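Local coordinates for major capsid protein (PDB 5J7O) that serves as the double jelly-roll major capsid protein of Faustovirus, a large double-stranded DNA virus, and probably builds its capsid shell, at residues 177-182 and 463-468. Residues are numbered along the deposited sequence; the frame is centred on the assembly and turned at random.
Sequences YCEYPG and YQWRDW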
loop_
_atom_site.group_PDB
_atom_site.type_symbol
_atom_site.label_atom_id
_atom_site.label_comp_id
_atom_site.label_asym_id
_atom_site.label_seq_id
_atom_site.Cartn_x
_atom_site.Cartn_y
_atom_site.Cartn_z
ATOM N N TYR B 177 4.943 8.358 -21.693
ATOM C CA TYR B 177 3.511 8.605 -21.749
ATOM C C TYR B 177 3.070 9.437 -20.552
ATOM O O TYR B 177 3.677 9.393 -19.477
ATOM C CB TYR B 177 2.727 7.289 -21.791
ATOM C CG TYR B 177 2.656 6.675 -23.170
ATOM C CD1 TYR B 177 3.622 5.774 -23.603
ATOM C CD2 TYR B 177 1.632 7.011 -24.045
ATOM C CE1 TYR B 177 3.563 5.218 -24.872
ATOM C CE2 TYR B 177 1.566 6.461 -25.315
ATOM C CZ TYR B 177 2.533 5.566 -25.721
ATOM O OH TYR B 177 2.467 5.019 -26.983
ATOM N N CYS B 178 2.009 10.211 -20.750
ATOM C CA CYS B 178 1.398 10.904 -19.629
ATOM C C CYS B 178 0.831 9.886 -18.643
ATOM O O CYS B 178 0.611 8.718 -18.973
ATOM C CB CYS B 178 0.302 11.843 -20.114
ATOM S SG CYS B 178 -1.177 11.007 -20.723
ATOM N N GLU B 179 0.635 10.328 -17.405
ATOM C CA GLU B 179 0.054 9.446 -16.403
ATOM C C GLU B 179 -1.390 9.133 -16.765
ATOM O O GLU B 179 -2.137 10.004 -17.223
ATOM C CB GLU B 179 0.139 10.071 -15.014
ATOM C CG GLU B 179 1.532 10.014 -14.413
ATOM C CD GLU B 179 1.546 10.342 -12.936
ATOM O OE1 GLU B 179 0.707 11.158 -12.501
ATOM O OE2 GLU B 179 2.391 9.778 -12.210
ATOM N N TYR B 180 -1.764 7.872 -16.577
ATOM C CA TYR B 180 -3.082 7.366 -16.937
ATOM C C TYR B 180 -3.430 7.679 -18.396
ATOM O O TYR B 180 -4.414 8.371 -18.673
ATOM C CB TYR B 180 -4.141 7.916 -15.992
ATOM C CG TYR B 180 -3.818 7.599 -14.551
ATOM C CD1 TYR B 180 -4.029 6.327 -14.043
ATOM C CD2 TYR B 180 -3.274 8.561 -13.708
ATOM C CE1 TYR B 180 -3.728 6.021 -12.733
ATOM C CE2 TYR B 180 -2.968 8.263 -12.394
ATOM C CZ TYR B 180 -3.197 6.990 -11.912
ATOM O OH TYR B 180 -2.897 6.682 -10.606
ATOM N N PRO B 181 -2.641 7.174 -19.354
ATOM C CA PRO B 181 -2.905 7.513 -20.762
ATOM C C PRO B 181 -4.266 7.048 -21.238
ATOM O O PRO B 181 -4.900 7.732 -22.050
ATOM C CB PRO B 181 -1.768 6.805 -21.517
ATOM C CG PRO B 181 -0.771 6.392 -20.469
ATOM C CD PRO B 181 -1.551 6.197 -19.214
ATOM N N GLY B 182 -4.736 5.902 -20.747
ATOM C CA GLY B 182 -6.038 5.418 -21.165
ATOM C C GLY B 182 -7.169 6.320 -20.720
ATOM O O GLY B 182 -8.243 6.321 -21.323
ATOM N N TYR B 463 5.641 19.543 -16.766
ATOM C CA TYR B 463 5.067 18.479 -15.956
ATOM C C TYR B 463 3.597 18.238 -16.280
ATOM O O TYR B 463 2.885 17.624 -15.477
ATOM C CB TYR B 463 5.241 18.789 -14.468
ATOM C CG TYR B 463 6.633 18.516 -13.943
ATOM C CD1 TYR B 463 7.633 19.475 -14.034
ATOM C CD2 TYR B 463 6.947 17.297 -13.354
ATOM C CE1 TYR B 463 8.907 19.229 -13.556
ATOM C CE2 TYR B 463 8.219 17.042 -12.872
ATOM C CZ TYR B 463 9.194 18.011 -12.975
ATOM O OH TYR B 463 10.460 17.761 -12.497
ATOM N N GLN B 464 3.129 18.714 -17.440
ATOM C CA GLN B 464 1.748 18.469 -17.842
ATOM C C GLN B 464 1.459 16.981 -17.965
ATOM O O GLN B 464 0.335 16.541 -17.694
ATOM C CB GLN B 464 1.443 19.167 -19.168
ATOM C CG GLN B 464 -0.011 19.031 -19.600
ATOM C CD GLN B 464 -0.192 19.064 -21.103
ATOM O OE1 GLN B 464 -1.316 19.031 -21.604
ATOM N NE2 GLN B 464 0.916 19.124 -21.832
ATOM N N TRP B 465 2.458 16.191 -18.372
ATOM C CA TRP B 465 2.299 14.742 -18.442
ATOM C C TRP B 465 1.840 14.150 -17.114
ATOM O O TRP B 465 1.230 13.074 -17.100
ATOM C CB TRP B 465 3.617 14.092 -18.870
ATOM C CG TRP B 465 4.709 14.240 -17.855
ATOM C CD1 TRP B 465 5.592 15.274 -17.744
ATOM C CD2 TRP B 465 5.036 13.320 -16.806
ATOM N NE1 TRP B 465 6.449 15.056 -16.692
ATOM C CE2 TRP B 465 6.127 13.862 -16.099
ATOM C CE3 TRP B 465 4.510 12.091 -16.395
ATOM C CZ2 TRP B 465 6.702 13.219 -15.005
ATOM C CZ3 TRP B 465 5.082 11.454 -15.311
ATOM C CH2 TRP B 465 6.166 12.019 -14.628
ATOM N N ARG B 466 2.124 14.826 -16.004
ATOM C CA ARG B 466 1.764 14.378 -14.663
ATOM C C ARG B 466 0.638 15.187 -14.035
ATOM O O ARG B 466 -0.233 14.616 -13.375
ATOM C CB ARG B 466 2.995 14.440 -13.751
ATOM C CG ARG B 466 2.771 13.958 -12.333
ATOM C CD ARG B 466 3.875 14.468 -11.423
ATOM N NE ARG B 466 3.782 15.912 -11.224
ATOM C CZ ARG B 466 4.740 16.658 -10.685
ATOM N NH1 ARG B 466 5.879 16.101 -10.294
ATOM N NH2 ARG B 466 4.564 17.964 -10.541
ATOM N N ASP B 467 0.627 16.505 -14.235
ATOM C CA ASP B 467 -0.309 17.381 -13.541
ATOM C C ASP B 467 -1.699 17.414 -14.162
ATOM O O ASP B 467 -2.604 18.003 -13.561
ATOM C CB ASP B 467 0.238 18.812 -13.496
ATOM C CG ASP B 467 1.505 18.931 -12.675
ATOM O OD1 ASP B 467 1.797 18.005 -11.889
ATOM O OD2 ASP B 467 2.206 19.957 -12.810
ATOM N N TRP B 468 -1.901 16.802 -15.332
ATOM C CA TRP B 468 -3.152 17.008 -16.057
ATOM C C TRP B 468 -4.357 16.472 -15.290
ATOM O O TRP B 468 -5.450 17.043 -15.379
ATOM C CB TRP B 468 -3.072 16.370 -17.446
ATOM C CG TRP B 468 -3.220 14.884 -17.450
ATOM C CD1 TRP B 468 -2.224 13.958 -17.346
ATOM C CD2 TRP B 468 -4.441 14.146 -17.570
ATOM N NE1 TRP B 468 -2.748 12.690 -17.392
ATOM C CE2 TRP B 468 -4.109 12.778 -17.529
ATOM C CE3 TRP B 468 -5.784 14.510 -17.707
ATOM C CZ2 TRP B 468 -5.069 11.774 -17.618
ATOM C CZ3 TRP B 468 -6.736 13.512 -17.798
ATOM C CH2 TRP B 468 -6.374 12.161 -17.754
#
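The loop at Cys-178 and Glu-179 meets the short helix 464-467 backbone to backbone, with the CA atoms of Cys-178 and Trp-465 just 4.1 Å apart and Glu-179 N donating to Trp-465 O at 2.8 Å, nearly straight at 167°. A second bond closes the junction: the indole of Trp-468 sends NE1 to Glu-179 O, also 2.8 Å, with the oxygen almost exactly in the ring plane. Glu-179 is thus gripped through both its peptide N-H and its carbonyl. With chi1 at 77°, Trp-468 CG sits between its own backbone N and carbonyl carbon, and the ring reaches across edge-first; its CZ2 runs on to 3.6 Å from Tyr-180 O. Cys-178 SG approaches the same indole obliquely, 4.8 Å from the centroid of the five-membered ring, while Cys-178 CB packs on Trp-465 CB. Beyond its backbone, Glu-179 lays CG against Trp-465 CZ3 (3.9 Å) and runs alongside Arg-466, OE1 touching the aliphatic CG at 3.5 Å. The charged ends part there: Glu-179 OE1 bonds to His-469, whereas Arg-466 turns NE and NH2 onto Asp-467 OD1 and reaches Asn-476. Trp-465 also packs on Arg-274 of a second subunit. Directional bonds to main-chain atoms, rather than a Glu-Arg salt bridge, therefore join the turn between strand 170-177 and helix 181-185 to helix 464-467, a buried junction within the double jelly-roll chain.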